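Local coordinates for protein cytosine deaminase (Klebsiella pneumoniae, PDB 4R85) that probably catalyses the hydrolytic deamination of 5-methylcytosine and cytosine, using an iron(II) ion bound in an amidohydrolase-type barrel, at residues A[3-8]-A[28-33]; A[65-70]-A[84-89]; A[111-116]-A[356-361]; A[223-228]-A[258-263]. One frame throughout, in Å; residues are numbered along the deposited sequence.

Contact 1. Residues A[3-8]-A[28-33]; sequences IINARL and TAQAAM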
loop_
_atom_site.group_PDB
_atom_site.type_symbol
_atom_site.label_atom_id
_atom_site.label_comp_id
_atom_site.label_asym_id
_atom_site.label_seq_id
_atom_site.Cartn_x
_atom_site.Cartn_y
_atom_site.Cartn_z
ATOM N N ILE A 3 -10.361 31.448 -0.583
ATOM C CA ILE A 3 -10.523 30.221 0.185
ATOM C C ILE A 3 -10.338 30.558 1.653
ATOM O O ILE A 3 -9.330 31.149 2.024
ATOM C CB ILE A 3 -9.488 29.155 -0.200
ATOM C CG1 ILE A 3 -9.537 28.860 -1.707
ATOM C CG2 ILE A 3 -9.727 27.889 0.602
ATOM C CD1 ILE A 3 -8.346 28.091 -2.211
ATOM N N ILE A 4 -11.312 30.203 2.486
ATOM C CA ILE A 4 -11.209 30.460 3.923
ATOM C C ILE A 4 -11.122 29.165 4.732
ATOM O O ILE A 4 -11.424 28.082 4.218
ATOM C CB ILE A 4 -12.394 31.293 4.460
ATOM C CG1 ILE A 4 -13.723 30.543 4.293
ATOM C CG2 ILE A 4 -12.448 32.670 3.790
ATOM C CD1 ILE A 4 -14.913 31.253 4.955
ATOM N N ASN A 5 -10.709 29.299 5.993
ATOM C CA ASN A 5 -10.677 28.192 6.945
ATOM C C ASN A 5 -9.772 27.058 6.486
ATOM O O ASN A 5 -10.058 25.880 6.721
ATOM C CB ASN A 5 -12.088 27.656 7.210
ATOM C CG ASN A 5 -12.985 28.673 7.886
ATOM O OD1 ASN A 5 -12.524 29.516 8.661
ATOM N ND2 ASN A 5 -14.281 28.592 7.600
ATOM N N ALA A 6 -8.678 27.412 5.825
ATOM C CA ALA A 6 -7.773 26.406 5.294
ATOM C C ALA A 6 -6.595 26.203 6.227
ATOM O O ALA A 6 -6.055 27.164 6.773
ATOM C CB ALA A 6 -7.283 26.806 3.922
ATOM N N ARG A 7 -6.212 24.949 6.422
ATOM C CA ARG A 7 -4.965 24.653 7.109
ATOM C C ARG A 7 -3.826 24.680 6.106
ATOM O O ARG A 7 -4.013 24.363 4.926
ATOM C CB ARG A 7 -5.028 23.285 7.781
ATOM C CG ARG A 7 -6.146 23.149 8.801
ATOM C CD ARG A 7 -5.795 23.802 10.114
ATOM N NE ARG A 7 -4.634 23.172 10.726
ATOM C CZ ARG A 7 -4.693 22.135 11.554
ATOM N NH1 ARG A 7 -3.571 21.639 12.060
ATOM N NH2 ARG A 7 -5.866 21.601 11.881
ATOM N N LEU A 8 -2.642 25.056 6.572
ATOM C CA LEU A 8 -1.432 24.897 5.768
ATOM C C LEU A 8 -0.552 23.867 6.457
ATOM O O LEU A 8 -0.737 23.585 7.644
ATOM C CB LEU A 8 -0.710 26.235 5.603
ATOM C CG LEU A 8 -1.511 27.274 4.815
ATOM C CD1 LEU A 8 -0.777 28.607 4.809
ATOM C CD2 LEU A 8 -1.776 26.790 3.375
ATOM N N THR A 28 -3.396 35.015 4.371
ATOM C CA THR A 28 -3.565 35.677 5.662
ATOM C C THR A 28 -4.016 34.714 6.756
ATOM O O THR A 28 -4.963 33.948 6.571
ATOM C CB THR A 28 -4.587 36.820 5.562
ATOM O OG1 THR A 28 -4.365 37.551 4.349
ATOM C CG2 THR A 28 -4.470 37.769 6.760
ATOM N N ALA A 29 -3.338 34.759 7.898
ATOM C CA ALA A 29 -3.740 33.955 9.045
ATOM C C ALA A 29 -5.037 34.497 9.648
ATOM O O ALA A 29 -5.227 35.711 9.731
ATOM C CB ALA A 29 -2.637 33.934 10.091
ATOM N N GLN A 30 -5.922 33.595 10.064
ATOM C CA GLN A 30 -7.171 33.984 10.715
ATOM C C GLN A 30 -7.066 33.804 12.222
ATOM O O GLN A 30 -6.283 32.983 12.703
ATOM C CB GLN A 30 -8.337 33.137 10.195
ATOM C CG GLN A 30 -8.408 33.020 8.686
ATOM C CD GLN A 30 -9.495 32.061 8.219
ATOM O OE1 GLN A 30 -9.678 31.861 7.018
ATOM N NE2 GLN A 30 -10.220 31.466 9.167
ATOM N N ALA A 31 -7.873 34.564 12.956
ATOM C CA ALA A 31 -7.922 34.476 14.412
ATOM C C ALA A 31 -8.562 33.162 14.845
ATOM O O ALA A 31 -8.182 32.577 15.859
ATOM C CB ALA A 31 -8.687 35.654 14.990
ATOM N N ALA A 32 -9.536 32.703 14.065
ATOM C CA ALA A 32 -10.210 31.440 14.338
ATOM C C ALA A 32 -11.073 31.041 13.151
ATOM O O ALA A 32 -11.053 31.692 12.108
ATOM C CB ALA A 32 -11.067 31.537 15.603
ATOM N N MET A 33 -11.825 29.962 13.327
ATOM C CA MET A 33 -12.791 29.517 12.336
ATOM C C MET A 33 -13.797 30.636 12.048
ATOM O O MET A 33 -14.352 31.246 12.973
ATOM C CB MET A 33 -13.506 28.270 12.853
ATOM C CG MET A 33 -14.224 27.487 11.800
ATOM S SD MET A 33 -13.092 26.539 10.778
ATOM C CE MET A 33 -14.248 25.898 9.581
#
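Ile4 brings its backbone and the root of its side chain against the amide oxygen of Gln30: Ile4 CA lies 3.7 Å from Gln30 OE1. A beta-branched residue fits this extended stretch, and its side chain also packs on Thr16 of the adjoining strand 14-20. At Asn5 the chain turns a corner with positive phi (60°), a conformation that asparagine adopts more readily than most residues with a side chain. Gln30 grips this corner twice. Asn5 N donates an almost straight bond to Gln30 OE1 (2.9 Å), and Gln30 NE2 donates an equally straight one to Asn5 OD1 (3.1 Å), so a single primary amide serves a main-chain donor and a side-chain acceptor of one residue. The glutamine chain is extended beyond CG, which gives it the length to reach the corner from the C-terminal side of strand 23-29. In the small mixed sheet near the N-terminus, strand 14-20 separates 23-29 from 2-7, and the Gln30 side chain reaches across it, its OE1 also bonded to Thr16. The two amide planes are turned 66° apart; Asn5 OD1 sits in the plane of the Gln30 amide, while Gln30 NE2 is tilted out of the Asn5 carbonyl plane. Gln30 NE2 also bonds Ala32 O, at 3.1 Å. Met33 crosses the Asn5 side chain at about a right angle, its bend at chi2 (75°) laying the thioether over a face of the amide: Met33 SD is 3.6 Å from Asn5 CG, and Met33 CE 3.3 Å from Asn5 ND2. Asn5 ND2 also bonds to Asp42, and OD1 accepts from Gln34 N.

Contact 2. Residues A[65-70]-A[84-89]; sequences AGEPEW and SQRKAS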
loop_
_atom_site.group_PDB
_atom_site.type_symbol
_atom_site.label_atom_id
_atom_site.label_comp_id
_atom_site.label_asym_id
_atom_site.label_seq_id
_atom_site.Cartn_x
_atom_site.Cartn_y
_atom_site.Cartn_z
ATOM N N ALA A 65 -0.334 -3.235 -20.531
ATOM C CA ALA A 65 -0.172 -4.522 -19.845
ATOM C C ALA A 65 -0.857 -5.679 -20.590
ATOM O O ALA A 65 -2.052 -5.608 -20.907
ATOM C CB ALA A 65 -0.701 -4.430 -18.421
ATOM N N GLY A 66 -0.085 -6.729 -20.867
ATOM C CA GLY A 66 -0.583 -7.932 -21.519
ATOM C C GLY A 66 -0.586 -7.920 -23.040
ATOM O O GLY A 66 -1.053 -8.877 -23.674
ATOM N N GLU A 67 -0.076 -6.841 -23.628
ATOM C CA GLU A 67 -0.030 -6.687 -25.083
ATOM C C GLU A 67 1.400 -6.820 -25.585
ATOM O O GLU A 67 2.236 -5.975 -25.279
ATOM C CB GLU A 67 -0.540 -5.299 -25.482
ATOM C CG GLU A 67 -1.957 -4.975 -25.021
ATOM C CD GLU A 67 -2.358 -3.533 -25.313
ATOM O OE1 GLU A 67 -1.504 -2.746 -25.785
ATOM O OE2 GLU A 67 -3.532 -3.183 -25.064
ATOM N N PRO A 68 1.689 -7.858 -26.386
ATOM C CA PRO A 68 0.800 -8.929 -26.851
ATOM C C PRO A 68 0.778 -10.109 -25.876
ATOM O O PRO A 68 -0.024 -11.027 -26.024
ATOM C CB PRO A 68 1.441 -9.339 -28.179
ATOM C CG PRO A 68 2.895 -9.142 -27.943
ATOM C CD PRO A 68 3.024 -7.948 -27.010
ATOM N N GLU A 69 1.657 -10.086 -24.878
ATOM C CA GLU A 69 1.580 -11.086 -23.819
ATOM C C GLU A 69 2.037 -10.524 -22.476
ATOM O O GLU A 69 2.541 -9.402 -22.397
ATOM C CB GLU A 69 2.346 -12.362 -24.188
ATOM C CG GLU A 69 3.822 -12.168 -24.468
ATOM C CD GLU A 69 4.455 -13.400 -25.107
ATOM O OE1 GLU A 69 4.705 -14.394 -24.387
ATOM O OE2 GLU A 69 4.700 -13.376 -26.331
ATOM N N TRP A 70 1.853 -11.313 -21.425
ATOM C CA TRP A 70 2.111 -10.856 -20.063
ATOM C C TRP A 70 3.555 -11.062 -19.597
ATOM O O TRP A 70 4.243 -11.983 -20.038
ATOM C CB TRP A 70 1.146 -11.547 -19.094
ATOM C CG TRP A 70 -0.250 -11.044 -19.217
ATOM C CD1 TRP A 70 -1.232 -11.534 -20.025
ATOM C CD2 TRP A 70 -0.821 -9.931 -18.516
ATOM N NE1 TRP A 70 -2.384 -10.799 -19.867
ATOM C CE2 TRP A 70 -2.157 -9.810 -18.946
ATOM C CE3 TRP A 70 -0.333 -9.032 -17.565
ATOM C CZ2 TRP A 70 -3.010 -8.821 -18.457
ATOM C CZ3 TRP A 70 -1.183 -8.052 -17.077
ATOM C CH2 TRP A 70 -2.503 -7.953 -17.523
ATOM N N SER A 84 9.458 -4.429 -25.909
ATOM C CA SER A 84 10.011 -4.541 -27.258
ATOM C C SER A 84 8.996 -5.139 -28.250
ATOM O O SER A 84 8.880 -4.681 -29.381
ATOM C CB SER A 84 11.303 -5.361 -27.230
ATOM O OG SER A 84 11.891 -5.406 -28.516
ATOM N N GLN A 85 8.254 -6.154 -27.822
ATOM C CA GLN A 85 7.178 -6.711 -28.643
ATOM C C GLN A 85 6.076 -5.692 -28.921
ATOM O O GLN A 85 5.538 -5.628 -30.035
ATOM C CB GLN A 85 6.542 -7.906 -27.941
ATOM C CG GLN A 85 7.443 -9.097 -27.779
ATOM C CD GLN A 85 6.739 -10.216 -27.044
ATOM O OE1 GLN A 85 6.488 -10.111 -25.848
ATOM N NE2 GLN A 85 6.391 -11.283 -27.765
ATOM N N ARG A 86 5.724 -4.929 -27.890
ATOM C CA ARG A 86 4.640 -3.956 -27.979
ATOM C C ARG A 86 5.024 -2.800 -28.896
ATOM O O ARG A 86 4.166 -2.220 -29.567
ATOM C CB ARG A 86 4.274 -3.434 -26.583
ATOM C CG ARG A 86 3.100 -2.443 -26.559
ATOM C CD ARG A 86 1.880 -2.998 -27.306
ATOM N NE ARG A 86 0.701 -2.154 -27.114
ATOM C CZ ARG A 86 0.418 -1.082 -27.850
ATOM N NH1 ARG A 86 -0.673 -0.372 -27.597
ATOM N NH2 ARG A 86 1.229 -0.708 -28.832
ATOM N N LYS A 87 6.316 -2.471 -28.924
ATOM C CA LYS A 87 6.800 -1.353 -29.734
ATOM C C LYS A 87 6.526 -1.517 -31.218
ATOM O O LYS A 87 6.445 -0.528 -31.945
ATOM C CB LYS A 87 8.295 -1.111 -29.508
ATOM C CG LYS A 87 8.578 -0.256 -28.301
ATOM C CD LYS A 87 9.910 -0.635 -27.681
ATOM C CE LYS A 87 11.077 -0.030 -28.411
ATOM N NZ LYS A 87 12.348 -0.297 -27.668
ATOM N N ALA A 88 6.380 -2.761 -31.663
ATOM C CA ALA A 88 6.127 -3.044 -33.071
ATOM C C ALA A 88 4.754 -2.550 -33.525
ATOM O O ALA A 88 4.518 -2.400 -34.721
ATOM C CB ALA A 88 6.275 -4.532 -33.344
ATOM N N SER A 89 3.850 -2.300 -32.579
ATOM C CA SER A 89 2.520 -1.789 -32.921
ATOM C C SER A 89 2.209 -0.409 -32.326
ATOM O O SER A 89 1.059 0.026 -32.327
ATOM C CB SER A 89 1.431 -2.792 -32.534
ATOM O OG SER A 89 1.463 -3.073 -31.151
#
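Glu67 and Arg86 form the charged part of the contact, their side chains running side by side in the same direction. Arg86 NE donates to Glu67 OE1 at 2.6 Å, and the carboxylate oxygen lies at the edge of the guanidinium, close to its plane; a second, weak bond from Arg86 NH1 reaches the same Glu67 OE1 at 3.1 Å. Arg86 gets there because its chain bends at chi2 (51°), curling back toward the loop. An arginine suits this place, since its NH1 also makes a salt bridge to Asp94. A hydrogen bond from an uncharged amide to a carboxylate joins Gln85 NE2 to Glu69 OE2 at 3.0 Å. It is nearly straight, yet the donor stands above the carboxylate plane, with the amide turned 47° against it. Apolar packing fills the middle: Pro68, preceded by a cis peptide bond, sets its CD 3.6 Å from Gln85 CB at the helix surface. Beyond the segments, Glu69 OE1 is bridged to Arg72 and Gln85 OE1 bonded to Arg82. The loop after strand 47-57 is thus tied to the C-terminal part of helix 76-87; Glu67 meets Arg86 and Glu69 meets Arg72, pairings that would probably keep both glutamates ionised.

Contact 3. Residues A[111-116]-A[356-361]; sequences VQHVRT and LCLGDN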
loop_
_atom_site.group_PDB
_atom_site.type_symbol
_atom_site.label_atom_id
_atom_site.label_comp_id
_atom_site.label_asym_id
_atom_site.label_seq_id
_atom_site.Cartn_x
_atom_site.Cartn_y
_atom_site.Cartn_z
ATOM N N VAL A 111 -2.702 15.631 -9.329
ATOM C CA VAL A 111 -1.380 15.825 -9.912
ATOM C C VAL A 111 -1.415 16.881 -11.006
ATOM O O VAL A 111 -2.189 16.758 -11.953
ATOM C CB VAL A 111 -0.840 14.523 -10.520
ATOM C CG1 VAL A 111 0.474 14.798 -11.227
ATOM C CG2 VAL A 111 -0.660 13.473 -9.428
ATOM N N GLN A 112 -0.576 17.913 -10.886
ATOM C CA GLN A 112 -0.509 18.951 -11.916
ATOM C C GLN A 112 0.879 19.067 -12.552
ATOM O O GLN A 112 1.088 19.853 -13.475
ATOM C CB GLN A 112 -0.930 20.304 -11.348
ATOM C CG GLN A 112 -2.408 20.412 -10.964
ATOM C CD GLN A 112 -2.813 21.845 -10.660
ATOM O OE1 GLN A 112 -2.307 22.783 -11.278
ATOM N NE2 GLN A 112 -3.710 22.023 -9.688
ATOM N N HIS A 113 1.827 18.308 -12.022
ATOM C CA HIS A 113 3.190 18.295 -12.532
ATOM C C HIS A 113 3.631 16.860 -12.780
ATOM O O HIS A 113 3.533 16.002 -11.900
ATOM C CB HIS A 113 4.132 19.003 -11.558
ATOM C CG HIS A 113 3.810 20.450 -11.381
ATOM N ND1 HIS A 113 4.180 21.409 -12.298
ATOM C CD2 HIS A 113 3.114 21.098 -10.416
ATOM C CE1 HIS A 113 3.747 22.591 -11.896
ATOM N NE2 HIS A 113 3.094 22.430 -10.757
ATOM N N VAL A 114 4.093 16.596 -13.997
ATOM C CA VAL A 114 4.420 15.242 -14.403
ATOM C C VAL A 114 5.719 15.226 -15.196
ATOM O O VAL A 114 5.919 16.050 -16.076
ATOM C CB VAL A 114 3.310 14.661 -15.310
ATOM C CG1 VAL A 114 3.685 13.251 -15.814
ATOM C CG2 VAL A 114 1.972 14.640 -14.590
ATOM N N ARG A 115 6.599 14.283 -14.884
ATOM C CA ARG A 115 7.762 14.046 -15.727
ATOM C C ARG A 115 7.656 12.634 -16.294
ATOM O O ARG A 115 7.642 11.658 -15.540
ATOM C CB ARG A 115 9.061 14.226 -14.937
ATOM C CG ARG A 115 10.314 13.844 -15.726
ATOM C CD ARG A 115 11.575 14.033 -14.881
ATOM N NE ARG A 115 11.967 15.440 -14.799
ATOM C CZ ARG A 115 13.020 15.864 -14.115
ATOM N NH1 ARG A 115 13.758 14.982 -13.450
ATOM N NH2 ARG A 115 13.328 17.159 -14.087
ATOM N N THR A 116 7.550 12.524 -17.617
ATOM C CA THR A 116 7.409 11.211 -18.228
ATOM C C THR A 116 8.697 10.827 -18.921
ATOM O O THR A 116 9.338 11.662 -19.553
ATOM C CB THR A 116 6.237 11.131 -19.245
ATOM O OG1 THR A 116 6.111 9.782 -19.713
ATOM C CG2 THR A 116 6.473 12.039 -20.447
ATOM N N LEU A 356 12.107 18.367 -10.116
ATOM C CA LEU A 356 11.684 18.852 -11.424
ATOM C C LEU A 356 12.118 20.297 -11.665
ATOM O O LEU A 356 11.803 20.868 -12.705
ATOM C CB LEU A 356 10.166 18.700 -11.599
ATOM C CG LEU A 356 9.720 17.386 -12.275
ATOM C CD1 LEU A 356 10.272 16.154 -11.578
ATOM C CD2 LEU A 356 8.200 17.288 -12.379
ATOM N N CYS A 357 12.851 20.878 -10.710
ATOM C CA CYS A 357 13.326 22.263 -10.828
ATOM C C CYS A 357 12.208 23.248 -11.124
ATOM O O CYS A 357 12.364 24.124 -11.976
ATOM C CB CYS A 357 14.388 22.391 -11.926
ATOM S SG CYS A 357 15.926 21.551 -11.560
ATOM N N LEU A 358 11.087 23.124 -10.423
ATOM C CA LEU A 358 9.946 24.004 -10.695
ATOM C C LEU A 358 10.159 25.411 -10.145
ATOM O O LEU A 358 9.595 26.381 -10.663
ATOM C CB LEU A 358 8.656 23.397 -10.137
ATOM C CG LEU A 358 8.299 22.039 -10.732
ATOM C CD1 LEU A 358 7.004 21.518 -10.128
ATOM C CD2 LEU A 358 8.205 22.137 -12.259
ATOM N N GLY A 359 10.976 25.511 -9.100
ATOM C CA GLY A 359 11.296 26.785 -8.480
ATOM C C GLY A 359 10.063 27.587 -8.103
ATOM O O GLY A 359 9.136 27.067 -7.476
ATOM N N ASP A 360 10.039 28.850 -8.514
ATOM C CA ASP A 360 8.950 29.751 -8.143
ATOM C C ASP A 360 7.633 29.476 -8.855
ATOM O O ASP A 360 6.649 30.168 -8.621
ATOM C CB ASP A 360 9.366 31.213 -8.326
ATOM C CG ASP A 360 10.260 31.698 -7.205
ATOM O OD1 ASP A 360 10.411 30.953 -6.211
ATOM O OD2 ASP A 360 10.804 32.817 -7.311
ATOM N N ASN A 361 7.603 28.463 -9.714
ATOM C CA ASN A 361 6.349 28.067 -10.346
ATOM C C ASN A 361 5.574 27.050 -9.501
ATOM O O ASN A 361 4.549 26.526 -9.929
ATOM C CB ASN A 361 6.598 27.533 -11.757
ATOM C CG ASN A 361 7.032 28.624 -12.722
ATOM O OD1 ASN A 361 6.551 29.754 -12.654
ATOM N ND2 ASN A 361 7.950 28.293 -13.617
HETATM O O HOH W 1 2.505 24.733 -9.487
#
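A water joins the two segments, its oxygen 2.7 Å from His113 NE2 and 2.8 Å from Asn361 O, to which it donates. It sits at the edge of the imidazole, in the ring plane, and so helps fix how the ring is turned. Over one face of that ring Leu358 brings a methyl: Leu358 CD1 stands 3.6 Å from the ring centroid, only 15° off the normal, a CH-pi contact. His113 suits the spot because it offers both a flat surface for the leucine and a polar edge for the water; Tyr362 also meets the ring. Two residues further along the strand, Arg115 slides past Leu356, the two side chains running in opposite directions. Leu356 CD1 lies centrally over a face of the guanidinium, 3.7 Å from Arg115 NE, and Leu356 CA comes within 3.6 Å of Arg115 NH2. The aliphatic contact on the face leaves the edge of the guanidinium to Asp207, in a salt bridge to NH1, and Gln145, bonded to NH2, both on other barrel strands. Gln145 also donates to Leu356 O. The loop turns away from helix 350-355 through a Schellman motif, with Cys357 at positive phi. His113 and Arg115 lie on the side of strand 111-119 opposite Val114, which packs on helix 92-108, consistent with the segment after helix 350-355 packing on the inner side of the amidohydrolase TIM barrel.

Contact 4. Residues A[223-228]-A[258-263]; sequences VLAEEA and RLLKAS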
loop_
_atom_site.group_PDB
_atom_site.type_symbol
_atom_site.label_atom_id
_atom_site.label_comp_id
_atom_site.label_asym_id
_atom_site.label_seq_id
_atom_site.Cartn_x
_atom_site.Cartn_y
_atom_site.Cartn_z
ATOM N N VAL A 223 29.361 7.441 -10.727
ATOM C CA VAL A 223 29.819 8.095 -11.951
ATOM C C VAL A 223 28.935 9.295 -12.264
ATOM O O VAL A 223 29.421 10.368 -12.611
ATOM C CB VAL A 223 29.808 7.126 -13.157
ATOM C CG1 VAL A 223 30.352 7.827 -14.402
ATOM C CG2 VAL A 223 30.629 5.899 -12.833
ATOM N N LEU A 224 27.629 9.106 -12.126
ATOM C CA LEU A 224 26.674 10.168 -12.389
ATOM C C LEU A 224 26.850 11.338 -11.410
ATOM O O LEU A 224 26.885 12.508 -11.816
ATOM C CB LEU A 224 25.248 9.608 -12.300
ATOM C CG LEU A 224 24.105 10.615 -12.467
ATOM C CD1 LEU A 224 24.112 11.195 -13.869
ATOM C CD2 LEU A 224 22.753 9.980 -12.160
ATOM N N ALA A 225 26.957 11.021 -10.128
ATOM C CA ALA A 225 27.081 12.063 -9.103
ATOM C C ALA A 225 28.389 12.826 -9.279
ATOM O O ALA A 225 28.427 14.054 -9.131
ATOM C CB ALA A 225 26.982 11.455 -7.696
ATOM N N GLU A 226 29.465 12.115 -9.610
ATOM C CA GLU A 226 30.736 12.813 -9.818
ATOM C C GLU A 226 30.707 13.741 -11.040
ATOM O O GLU A 226 31.223 14.853 -10.986
ATOM C CB GLU A 226 31.924 11.840 -9.860
ATOM C CG GLU A 226 33.291 12.477 -10.198
ATOM C CD GLU A 226 33.823 13.471 -9.150
ATOM O OE1 GLU A 226 33.154 13.734 -8.128
ATOM O OE2 GLU A 226 34.938 13.994 -9.358
ATOM N N GLU A 227 30.103 13.294 -12.141
ATOM C CA GLU A 227 29.984 14.169 -13.300
ATOM C C GLU A 227 29.156 15.399 -12.958
ATOM O O GLU A 227 29.493 16.514 -13.352
ATOM C CB GLU A 227 29.363 13.412 -14.482
ATOM C CG GLU A 227 30.332 12.391 -15.081
ATOM C CD GLU A 227 31.687 13.026 -15.393
ATOM O OE1 GLU A 227 32.726 12.497 -14.925
ATOM O OE2 GLU A 227 31.714 14.063 -16.098
ATOM N N ALA A 228 28.062 15.195 -12.233
ATOM C CA ALA A 228 27.219 16.312 -11.846
ATOM C C ALA A 228 28.000 17.307 -10.979
ATOM O O ALA A 228 27.867 18.524 -11.148
ATOM C CB ALA A 228 26.000 15.809 -11.110
ATOM N N ARG A 258 29.098 10.887 0.982
ATOM C CA ARG A 258 29.807 12.157 0.997
ATOM C C ARG A 258 29.768 12.808 -0.384
ATOM O O ARG A 258 29.538 14.009 -0.508
ATOM C CB ARG A 258 31.236 11.945 1.490
ATOM C CG ARG A 258 31.267 11.353 2.899
ATOM C CD ARG A 258 32.646 10.847 3.281
ATOM N NE ARG A 258 33.570 11.942 3.546
ATOM C CZ ARG A 258 33.652 12.581 4.710
ATOM N NH1 ARG A 258 34.522 13.570 4.871
ATOM N NH2 ARG A 258 32.853 12.243 5.710
ATOM N N LEU A 259 29.985 12.003 -1.420
ATOM C CA LEU A 259 29.874 12.472 -2.798
ATOM C C LEU A 259 28.427 12.845 -3.107
ATOM O O LEU A 259 28.163 13.859 -3.754
ATOM C CB LEU A 259 30.313 11.366 -3.771
ATOM C CG LEU A 259 30.008 11.620 -5.252
ATOM C CD1 LEU A 259 30.608 12.949 -5.721
ATOM C CD2 LEU A 259 30.524 10.457 -6.109
ATOM N N LEU A 260 27.485 12.018 -2.655
ATOM C CA LEU A 260 26.084 12.249 -2.990
ATOM C C LEU A 260 25.644 13.609 -2.462
ATOM O O LEU A 260 24.997 14.375 -3.177
ATOM C CB LEU A 260 25.183 11.137 -2.451
ATOM C CG LEU A 260 25.384 9.734 -3.030
ATOM C CD1 LEU A 260 24.287 8.788 -2.539
ATOM C CD2 LEU A 260 25.399 9.767 -4.572
ATOM N N LYS A 261 26.026 13.908 -1.219
ATOM C CA LYS A 261 25.746 15.207 -0.616
ATOM C C LYS A 261 26.418 16.355 -1.370
ATOM O O LYS A 261 25.781 17.366 -1.668
ATOM C CB LYS A 261 26.199 15.230 0.846
ATOM C CG LYS A 261 25.865 16.531 1.561
ATOM C CD LYS A 261 24.366 16.796 1.500
ATOM C CE LYS A 261 23.961 17.987 2.353
ATOM N NZ LYS A 261 22.547 18.366 2.079
ATOM N N ALA A 262 27.707 16.198 -1.663
ATOM C CA ALA A 262 28.472 17.248 -2.329
ATOM C C ALA A 262 27.954 17.507 -3.748
ATOM O O ALA A 262 28.007 18.636 -4.236
ATOM C CB ALA A 262 29.947 16.886 -2.363
ATOM N N SER A 263 27.437 16.467 -4.400
ATOM C CA SER A 263 27.014 16.587 -5.800
ATOM C C SER A 263 25.739 17.415 -5.952
ATOM O O SER A 263 25.530 18.082 -6.971
ATOM C CB SER A 263 26.796 15.205 -6.412
ATOM O OG SER A 263 25.583 14.637 -5.937
#
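Ala225 and Ser263 lie where the helices 223-228 and 258-263 come nearest residue to residue, their axes 8.8 Å apart and crossing at 38° with both helices running broadly the same way. The approach is possible because small residues face it. Ala225 sends its methyl between two leucines: Ala225 CB is 3.9 Å from Leu259 CG and also 3.9 Å from Leu260 CD2. Leu260 starts out pointing away from the other helix, and its CD2 branch returns toward it. Ser263 brings its CB to 3.4 Å from Ala225 O, while its hydroxyl turns back on its own helix. With OG held between the backbone N and the carbonyl carbon (chi1 75°), Ser263 OG donates to Leu260 O at 2.8 Å and is also bonded to the backbone N of Ile265; a serine can therefore be buried here with its polar atom satisfied. At the border Glu226 crosses Leu259 at about a right angle, Glu226 OE1 resting 3.6 Å from Leu259 CD1. The same OE1 forms a salt bridge with Arg229. Leu224, on another side of helix 220-231, packs on strand 237-240 and on helix 185-202, and Leu260 touches Leu221, Met245 and Ile301, so the pair sits in the outer helical layer with strand 237-240 beneath the first helix and helix 185-202 beside it.

How the contacts relate
Along the chain contacts 1, 2 and 3 open in that order, and contact 4 is nested in the span of chain that contact 3 closes. Contact 1 belongs to the small mixed sheet of strands 2-7, 14-20, 23-29 and 41-42, whereas the other three lie on the barrel. Contacts 1 and 2 stand on opposite sides of the chain's centre, about 51 Å apart between centres. Contact 3, nearest the middle, is about 23 Å from contact 4 and 30 Å from contact 2, centre to centre. No two contacts touch. Contact 3 packs a loop on a barrel strand, contact 2 a loop on a helix and contact 4 two helices outside the barrel, while contact 1 helps hold together the separate small sheet.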